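Local coordinates for protein pyridoxine 4-oxidase (Mesorhizobium loti, PDB 4HA6) that probably oxidises the alcohol at position 4 of pyridoxine with FAD as cofactor, as a member of the GMC oxidoreductase family, at residues A33-T38 with I212-R217; R54-D59 with G78-G83. One frame throughout, in Å; residues are numbered along the deposited sequence. Where two conformers were deposited one is given.

Interaction 1 of 2, residues A33-T38 with I212-R217; sequences AGEEPT and ILTGSR. With FAD (flavin-adenine dinucleotide), chain B.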
loop_
_atom_site.group_PDB
_atom_site.type_symbol
_atom_site.label_atom_id
_atom_site.label_comp_id
_atom_site.label_asym_id
_atom_site.label_seq_id
_atom_site.Cartn_x
_atom_site.Cartn_y
_atom_site.Cartn_z
ATOM N N ALA A 33 -12.899 -12.256 4.885
ATOM C CA ALA A 33 -14.159 -11.963 4.213
ATOM C C ALA A 33 -14.258 -12.651 2.838
ATOM O O ALA A 33 -15.341 -13.054 2.405
ATOM C CB ALA A 33 -14.334 -10.449 4.071
ATOM N N GLY A 34 -13.132 -12.781 2.149
ATOM C CA GLY A 34 -13.158 -13.326 0.802
ATOM C C GLY A 34 -13.015 -14.841 0.745
ATOM O O GLY A 34 -13.007 -15.519 1.781
ATOM N N GLU A 35 -12.903 -15.369 -0.472
ATOM C CA GLU A 35 -12.728 -16.802 -0.690
ATOM C C GLU A 35 -11.262 -17.108 -0.949
ATOM O O GLU A 35 -10.435 -16.193 -1.031
ATOM C CB GLU A 35 -13.556 -17.259 -1.892
ATOM C CG GLU A 35 -15.030 -16.806 -1.879
ATOM C CD GLU A 35 -15.876 -17.503 -0.823
ATOM O OE1 GLU A 35 -17.094 -17.218 -0.750
ATOM O OE2 GLU A 35 -15.334 -18.334 -0.067
ATOM N N GLU A 36 -10.925 -18.390 -1.055
ATOM C CA GLU A 36 -9.579 -18.767 -1.473
ATOM C C GLU A 36 -9.479 -18.471 -2.968
ATOM O O GLU A 36 -10.498 -18.457 -3.669
ATOM C CB GLU A 36 -9.302 -20.247 -1.186
ATOM C CG GLU A 36 -9.212 -20.605 0.301
ATOM C CD GLU A 36 -7.867 -20.260 0.917
ATOM O OE1 GLU A 36 -7.717 -20.433 2.146
ATOM O OE2 GLU A 36 -6.957 -19.823 0.179
ATOM N N PRO A 37 -8.258 -18.208 -3.461
ATOM C CA PRO A 37 -8.109 -17.868 -4.883
ATOM C C PRO A 37 -8.338 -19.077 -5.795
ATOM O O PRO A 37 -8.021 -20.201 -5.401
ATOM C CB PRO A 37 -6.654 -17.387 -4.973
ATOM C CG PRO A 37 -5.959 -18.080 -3.848
ATOM C CD PRO A 37 -6.971 -18.175 -2.740
ATOM N N THR A 38 -8.914 -18.849 -6.976
ATOM C CA THR A 38 -9.038 -19.888 -8.006
ATOM C C THR A 38 -8.696 -19.324 -9.394
ATOM O O THR A 38 -8.333 -20.069 -10.310
ATOM C CB THR A 38 -10.457 -20.516 -8.060
ATOM O OG1 THR A 38 -11.385 -19.585 -8.637
ATOM C CG2 THR A 38 -10.937 -20.933 -6.674
ATOM N N ILE A 212 -8.422 -21.480 9.583
ATOM C CA ILE A 212 -8.727 -20.388 8.672
ATOM C C ILE A 212 -10.199 -20.460 8.286
ATOM O O ILE A 212 -10.698 -21.511 7.905
ATOM C CB ILE A 212 -7.827 -20.395 7.425
ATOM C CG1 ILE A 212 -6.349 -20.290 7.818
ATOM C CG2 ILE A 212 -8.214 -19.251 6.482
ATOM C CD1 ILE A 212 -5.395 -20.486 6.656
ATOM N N LEU A 213 -10.887 -19.334 8.425
ATOM C CA LEU A 213 -12.307 -19.233 8.131
ATOM C C LEU A 213 -12.505 -18.208 7.014
ATOM O O LEU A 213 -12.195 -17.022 7.192
ATOM C CB LEU A 213 -13.049 -18.832 9.411
ATOM C CG LEU A 213 -14.575 -18.834 9.459
ATOM C CD1 LEU A 213 -15.143 -19.999 8.664
ATOM C CD2 LEU A 213 -15.026 -18.904 10.911
ATOM N N THR A 214 -12.992 -18.661 5.854
ATOM C CA THR A 214 -13.185 -17.775 4.703
ATOM C C THR A 214 -14.651 -17.415 4.476
ATOM O O THR A 214 -15.534 -17.901 5.179
ATOM C CB THR A 214 -12.641 -18.401 3.403
ATOM O OG1 THR A 214 -13.262 -19.676 3.207
ATOM C CG2 THR A 214 -11.138 -18.579 3.478
ATOM N N GLY A 215 -14.904 -16.564 3.484
ATOM C CA GLY A 215 -16.248 -16.069 3.216
ATOM C C GLY A 215 -16.977 -15.542 4.446
ATOM O O GLY A 215 -18.213 -15.564 4.501
ATOM N N SER A 216 -16.212 -15.073 5.432
ATOM C CA SER A 216 -16.777 -14.648 6.715
ATOM C C SER A 216 -16.361 -13.216 7.078
ATOM O O SER A 216 -15.169 -12.924 7.208
ATOM C CB SER A 216 -16.319 -15.609 7.807
ATOM O OG SER A 216 -16.557 -16.950 7.426
ATOM N N ARG A 217 -17.348 -12.341 7.257
ATOM C CA ARG A 217 -17.104 -10.942 7.602
ATOM C C ARG A 217 -17.344 -10.644 9.072
ATOM O O ARG A 217 -18.446 -10.879 9.585
ATOM C CB ARG A 217 -18.033 -10.040 6.806
ATOM C CG ARG A 217 -17.488 -9.614 5.476
ATOM C CD ARG A 217 -18.529 -8.845 4.703
ATOM N NE ARG A 217 -18.460 -9.169 3.285
ATOM C CZ ARG A 217 -18.490 -8.266 2.318
ATOM N NH1 ARG A 217 -18.596 -6.979 2.623
ATOM N NH2 ARG A 217 -18.421 -8.650 1.050
HETATM P PA FAD B . -5.031 -5.922 2.829
HETATM O O1A FAD B . -3.859 -6.693 2.238
HETATM O O2A FAD B . -5.909 -5.124 1.905
HETATM O O5B FAD B . -5.932 -6.991 3.643
HETATM C C5B FAD B . -7.238 -6.730 4.149
HETATM C C4B FAD B . -7.924 -8.087 4.205
HETATM O O4B FAD B . -8.935 -8.133 5.216
HETATM C C3B FAD B . -8.612 -8.401 2.883
HETATM O O3B FAD B . -8.272 -9.759 2.556
HETATM C C2B FAD B . -10.103 -8.253 3.176
HETATM O O2B FAD B . -10.892 -9.138 2.361
HETATM C C1B FAD B . -10.181 -8.597 4.661
HETATM N N9A FAD B . -11.282 -7.925 5.414
HETATM C C8A FAD B . -11.652 -6.630 5.324
HETATM N N7A FAD B . -12.679 -6.369 6.178
HETATM C C5A FAD B . -12.980 -7.510 6.841
HETATM C C6A FAD B . -13.955 -7.923 7.884
HETATM N N6A FAD B . -14.845 -7.027 8.416
HETATM N N1A FAD B . -13.927 -9.223 8.295
HETATM C C2A FAD B . -13.047 -10.113 7.790
HETATM N N3A FAD B . -12.136 -9.791 6.844
HETATM C C4A FAD B . -12.050 -8.530 6.334
HETATM N N1 FAD B . 2.100 -2.128 -2.578
HETATM C C2 FAD B . 3.405 -2.258 -2.883
HETATM O O2 FAD B . 4.246 -2.123 -1.967
HETATM N N3 FAD B . 3.836 -2.498 -4.136
HETATM C C4 FAD B . 2.990 -2.645 -5.170
HETATM O O4 FAD B . 3.409 -2.855 -6.338
HETATM C C4X FAD B . 1.538 -2.516 -4.913
HETATM N N5 FAD B . 0.620 -2.632 -5.895
HETATM C C5X FAD B . -0.706 -2.528 -5.628
HETATM C C6 FAD B . -1.645 -2.661 -6.648
HETATM C C7 FAD B . -3.006 -2.562 -6.372
HETATM C C7M FAD B . -4.010 -2.711 -7.489
HETATM C C8 FAD B . -3.464 -2.315 -4.977
HETATM C C8M FAD B . -4.936 -2.202 -4.684
HETATM C C9 FAD B . -2.533 -2.184 -3.947
HETATM C C9A FAD B . -1.171 -2.276 -4.234
HETATM N N10 FAD B . -0.223 -2.141 -3.205
HETATM C C10 FAD B . 1.140 -2.254 -3.517
HETATM C "C1'" FAD B . -0.659 -1.879 -1.828
HETATM C "C2'" FAD B . -0.546 -3.099 -0.928
HETATM O "O2'" FAD B . -1.077 -4.256 -1.594
HETATM C "C3'" FAD B . -1.347 -2.792 0.339
HETATM O "O3'" FAD B . -0.898 -1.533 0.865
HETATM C "C4'" FAD B . -1.182 -3.884 1.382
HETATM O "O4'" FAD B . -1.584 -5.131 0.789
HETATM C "C5'" FAD B . -2.004 -3.585 2.640
HETATM O "O5'" FAD B . -2.159 -4.801 3.368
HETATM P P FAD B . -3.102 -4.835 4.662
HETATM O O1P FAD B . -2.823 -6.085 5.487
HETATM O O2P FAD B . -3.076 -3.480 5.340
HETATM O O3P FAD B . -4.561 -4.938 4.005
HETATM O O HOH W 1 -17.834 -12.087 2.760
#

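Interaction 2 of 2, residues R54-D59 with G78-G83; sequences RSYDWD and GRLIGG. With FAD (flavin-adenine dinucleotide), chain B.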
loop_
_atom_site.group_PDB
_atom_site.type_symbol
_atom_site.label_atom_id
_atom_site.label_comp_id
_atom_site.label_asym_id
_atom_site.label_seq_id
_atom_site.Cartn_x
_atom_site.Cartn_y
_atom_site.Cartn_z
ATOM N N ARG A 54 -13.133 -7.318 -10.798
ATOM C CA ARG A 54 -13.542 -8.715 -10.659
ATOM C C ARG A 54 -14.169 -8.968 -9.292
ATOM O O ARG A 54 -14.253 -8.060 -8.460
ATOM C CB ARG A 54 -12.362 -9.666 -10.883
ATOM C CG ARG A 54 -12.148 -10.061 -12.339
ATOM C CD ARG A 54 -10.681 -9.982 -12.704
ATOM N NE ARG A 54 -10.110 -11.259 -13.115
ATOM C CZ ARG A 54 -9.525 -11.475 -14.292
ATOM N NH1 ARG A 54 -9.431 -10.501 -15.190
ATOM N NH2 ARG A 54 -9.028 -12.670 -14.573
ATOM N N SER A 55 -14.585 -10.211 -9.065
ATOM C CA SER A 55 -15.377 -10.597 -7.893
ATOM C C SER A 55 -14.699 -10.363 -6.526
ATOM O O SER A 55 -15.370 -10.036 -5.537
ATOM C CB SER A 55 -15.808 -12.065 -8.036
ATOM O OG SER A 55 -16.502 -12.516 -6.890
ATOM N N TYR A 56 -13.378 -10.529 -6.482
ATOM C CA TYR A 56 -12.613 -10.450 -5.233
ATOM C C TYR A 56 -11.948 -9.079 -5.020
ATOM O O TYR A 56 -10.918 -8.970 -4.341
ATOM C CB TYR A 56 -11.562 -11.564 -5.196
ATOM C CG TYR A 56 -10.836 -11.760 -6.517
ATOM C CD1 TYR A 56 -11.306 -12.667 -7.467
ATOM C CD2 TYR A 56 -9.683 -11.033 -6.817
ATOM C CE1 TYR A 56 -10.648 -12.846 -8.674
ATOM C CE2 TYR A 56 -9.021 -11.205 -8.018
ATOM C CZ TYR A 56 -9.507 -12.113 -8.941
ATOM O OH TYR A 56 -8.846 -12.286 -10.138
ATOM N N ASP A 57 -12.552 -8.042 -5.599
ATOM C CA ASP A 57 -12.077 -6.664 -5.477
ATOM C C ASP A 57 -13.208 -5.818 -4.887
ATOM O O ASP A 57 -14.301 -5.750 -5.463
ATOM C CB ASP A 57 -11.611 -6.138 -6.855
ATOM C CG ASP A 57 -11.438 -4.608 -6.905
ATOM O OD1 ASP A 57 -11.282 -3.952 -5.849
ATOM O OD2 ASP A 57 -11.439 -4.059 -8.030
ATOM N N TRP A 58 -12.940 -5.187 -3.742
ATOM C CA TRP A 58 -13.939 -4.390 -3.020
ATOM C C TRP A 58 -14.466 -3.223 -3.861
ATOM O O TRP A 58 -15.664 -2.907 -3.822
ATOM C CB TRP A 58 -13.366 -3.853 -1.701
ATOM C CG TRP A 58 -13.099 -4.898 -0.640
ATOM C CD1 TRP A 58 -11.954 -5.637 -0.482
ATOM C CD2 TRP A 58 -13.988 -5.306 0.420
ATOM N NE1 TRP A 58 -12.081 -6.479 0.607
ATOM C CE2 TRP A 58 -13.322 -6.301 1.171
ATOM C CE3 TRP A 58 -15.283 -4.930 0.802
ATOM C CZ2 TRP A 58 -13.908 -6.926 2.279
ATOM C CZ3 TRP A 58 -15.863 -5.546 1.902
ATOM C CH2 TRP A 58 -15.176 -6.535 2.628
ATOM N N ASP A 59 -13.566 -2.588 -4.612
ATOM C CA ASP A 59 -13.930 -1.499 -5.521
ATOM C C ASP A 59 -14.669 -0.331 -4.837
ATOM O O ASP A 59 -15.808 -0.032 -5.175
ATOM C CB ASP A 59 -14.746 -2.052 -6.699
ATOM C CG ASP A 59 -14.856 -1.071 -7.840
ATOM O OD1 ASP A 59 -13.926 -0.259 -8.018
ATOM O OD2 ASP A 59 -15.871 -1.111 -8.563
ATOM N N GLY A 78 -8.169 -5.885 -2.297
ATOM C CA GLY A 78 -8.300 -7.332 -2.254
ATOM C C GLY A 78 -9.365 -7.837 -1.281
ATOM O O GLY A 78 -9.387 -7.425 -0.114
ATOM N N ARG A 79 -10.252 -8.712 -1.773
ATOM C CA ARG A 79 -11.243 -9.415 -0.940
ATOM C C ARG A 79 -11.148 -10.933 -1.159
ATOM O O ARG A 79 -11.982 -11.530 -1.853
ATOM C CB ARG A 79 -12.676 -8.944 -1.239
ATOM C CG ARG A 79 -13.734 -9.527 -0.281
ATOM C CD ARG A 79 -15.086 -9.766 -0.970
ATOM N NE ARG A 79 -15.931 -8.582 -0.895
ATOM C CZ ARG A 79 -16.321 -7.863 -1.945
ATOM N NH1 ARG A 79 -15.966 -8.221 -3.175
ATOM N NH2 ARG A 79 -17.079 -6.789 -1.766
ATOM N N LEU A 80 -10.127 -11.541 -0.560
ATOM C CA LEU A 80 -9.818 -12.967 -0.717
ATOM C C LEU A 80 -8.552 -13.232 0.085
ATOM O O LEU A 80 -7.869 -12.280 0.510
ATOM C CB LEU A 80 -9.600 -13.357 -2.193
ATOM C CG LEU A 80 -8.323 -12.944 -2.937
ATOM C CD1 LEU A 80 -8.247 -13.629 -4.299
ATOM C CD2 LEU A 80 -8.216 -11.422 -3.089
ATOM N N ILE A 81 -8.243 -14.510 0.307
ATOM C CA ILE A 81 -7.044 -14.873 1.051
ATOM C C ILE A 81 -5.837 -14.269 0.336
ATOM O O ILE A 81 -5.619 -14.516 -0.853
ATOM C CB ILE A 81 -6.915 -16.407 1.217
ATOM C CG1 ILE A 81 -7.875 -16.910 2.304
ATOM C CG2 ILE A 81 -5.490 -16.797 1.570
ATOM C CD1 ILE A 81 -7.490 -16.483 3.727
ATOM N N GLY A 82 -5.083 -13.434 1.048
ATOM C CA GLY A 82 -3.964 -12.734 0.441
ATOM C C GLY A 82 -4.238 -11.250 0.274
ATOM O O GLY A 82 -3.301 -10.451 0.122
ATOM N N GLY A 83 -5.521 -10.881 0.296
ATOM C CA GLY A 83 -5.918 -9.480 0.292
ATOM C C GLY A 83 -5.470 -8.678 -0.920
ATOM O O GLY A 83 -5.644 -9.127 -2.060
HETATM P PA FAD B . -5.031 -5.922 2.829
HETATM O O1A FAD B . -3.859 -6.693 2.238
HETATM O O2A FAD B . -5.909 -5.124 1.905
HETATM O O5B FAD B . -5.932 -6.991 3.643
HETATM C C5B FAD B . -7.238 -6.730 4.149
HETATM C C4B FAD B . -7.924 -8.087 4.205
HETATM O O4B FAD B . -8.935 -8.133 5.216
HETATM C C3B FAD B . -8.612 -8.401 2.883
HETATM O O3B FAD B . -8.272 -9.759 2.556
HETATM C C2B FAD B . -10.103 -8.253 3.176
HETATM O O2B FAD B . -10.892 -9.138 2.361
HETATM C C1B FAD B . -10.181 -8.597 4.661
HETATM N N9A FAD B . -11.282 -7.925 5.414
HETATM C C8A FAD B . -11.652 -6.630 5.324
HETATM N N7A FAD B . -12.679 -6.369 6.178
HETATM C C5A FAD B . -12.980 -7.510 6.841
HETATM C C6A FAD B . -13.955 -7.923 7.884
HETATM N N6A FAD B . -14.845 -7.027 8.416
HETATM N N1A FAD B . -13.927 -9.223 8.295
HETATM C C2A FAD B . -13.047 -10.113 7.790
HETATM N N3A FAD B . -12.136 -9.791 6.844
HETATM C C4A FAD B . -12.050 -8.530 6.334
HETATM N N1 FAD B . 2.100 -2.128 -2.578
HETATM C C2 FAD B . 3.405 -2.258 -2.883
HETATM O O2 FAD B . 4.246 -2.123 -1.967
HETATM N N3 FAD B . 3.836 -2.498 -4.136
HETATM C C4 FAD B . 2.990 -2.645 -5.170
HETATM O O4 FAD B . 3.409 -2.855 -6.338
HETATM C C4X FAD B . 1.538 -2.516 -4.913
HETATM N N5 FAD B . 0.620 -2.632 -5.895
HETATM C C5X FAD B . -0.706 -2.528 -5.628
HETATM C C6 FAD B . -1.645 -2.661 -6.648
HETATM C C7 FAD B . -3.006 -2.562 -6.372
HETATM C C7M FAD B . -4.010 -2.711 -7.489
HETATM C C8 FAD B . -3.464 -2.315 -4.977
HETATM C C8M FAD B . -4.936 -2.202 -4.684
HETATM C C9 FAD B . -2.533 -2.184 -3.947
HETATM C C9A FAD B . -1.171 -2.276 -4.234
HETATM N N10 FAD B . -0.223 -2.141 -3.205
HETATM C C10 FAD B . 1.140 -2.254 -3.517
HETATM C "C1'" FAD B . -0.659 -1.879 -1.828
HETATM C "C2'" FAD B . -0.546 -3.099 -0.928
HETATM O "O2'" FAD B . -1.077 -4.256 -1.594
HETATM C "C3'" FAD B . -1.347 -2.792 0.339
HETATM O "O3'" FAD B . -0.898 -1.533 0.865
HETATM C "C4'" FAD B . -1.182 -3.884 1.382
HETATM O "O4'" FAD B . -1.584 -5.131 0.789
HETATM C "C5'" FAD B . -2.004 -3.585 2.640
HETATM O "O5'" FAD B . -2.159 -4.801 3.368
HETATM P P FAD B . -3.102 -4.835 4.662
HETATM O O1P FAD B . -2.823 -6.085 5.487
HETATM O O2P FAD B . -3.076 -3.480 5.340
HETATM O O3P FAD B . -4.561 -4.938 4.005
#

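Interaction 1 of 2, residues A33-T38 with I212-R217
Ala33 meets Ser216 and Arg217 beside the adenine of FAD, at the edge of the Rossmann-type FAD-binding fold. Segment 33-38 is the loop that leaves strand 28-31. Segment 212-217 is the end of the neighbouring parallel strand 210-213 and the turn that follows it. Arg217 was modelled in two conformers. In one of them its CG packs on Ala33 CB at 3.6 Å, and a water bridges the segments. This water donates to Ala33 O at 2.7 Å and accepts from Arg217 NE, in the plane of the guanidinium. On the backbone, Ala33 CA gives a CH...O contact to Ser216 O, and Ala33 O receives one from Gly215 CA. Ala33 N comes within 3.2 Å of FAD N3A, so the start of the loop lies against the adenine ring. The direct backbone bond of the contact is at the next residue. Gly215 N donates to Gly34 O over 2.8 Å in a nearly straight bond. Thr214 CB also packs on Gly34 O. The turn itself is held by Ser216 OG, which donates to Thr214 O. Glu35 and Glu36 lie on the more exposed side. Glu35 is drawn to Arg236 by a salt bridge, and its OE2 stays 4.0 Å from Gly215 N. Glu36 pairs with Arg205, while its side chain crosses that of Thr214 at about a right angle, with Glu36 OE1 4.1 Å from Thr214 CG2.

Interaction 2 of 2, residues R54-D59 with G78-G83
Arg79 lies across one face of the Trp58 indole, the two side chains crossing at about a right angle. Arg79 CB sits over the five-membered ring, 3.5 Å from its centroid, in a CH-pi contact. Further out, Arg79 CZ stands 4.3 Å from the centroid of the six-membered ring, 19° off the normal. This is a cation-pi pair, although the guanidinium is tilted 41° from the indole plane. Arg79 CG is anti to the backbone N (chi1 -173°), and bends at chi2 and chi3 carry the chain along the ring. The far end brings Arg79 NH1 within 3.0 Å of Ser55 O, which lies at the guanidinium edge. The indole edge serves other partners. Trp58 NE1 gives weak, bent bonds to Gly78 O at 2.9 Å and to FAD O2B at 3.4 Å, both acceptors near the ring plane. Tyr56 and Leu80 form the apolar part. They run side by side in the same direction, with Tyr56 CG 3.9 Å from Leu80 CD1. Between these two pairs the backbones join: Arg79 N donates to Tyr56 O over 2.7 Å, one of the bonds of the single beta bridge of Asp57 with Gly78. Asp57 OD1 accepts from Asp59 N in an Asx turn and from Arg77 N. The two loops form a wall of the FAD site beside the adenosine ribose, in the FAD-binding domain of a GMC oxidoreductase.

Both contacts line the FAD site, and interaction 2 is nested in the chain loop closed by interaction 1. Both are partly buried. Interaction 1 lies farther from the centre of the chain, at the adenine end and next to an outer strand of the parallel sheet. Its chemistry is mostly backbone and water, with acidic side chains on its more exposed side. Interaction 2 joins two loops beside the ribose and adds aromatic and cation-pi packing to one backbone bridge. The two meet directly. Glu35 O probably accepts a hydrogen bond from Ile81 N at 3.1 Å. In one of its two conformers, Arg217 also reaches Trp58 and comes near the like-charged Arg79.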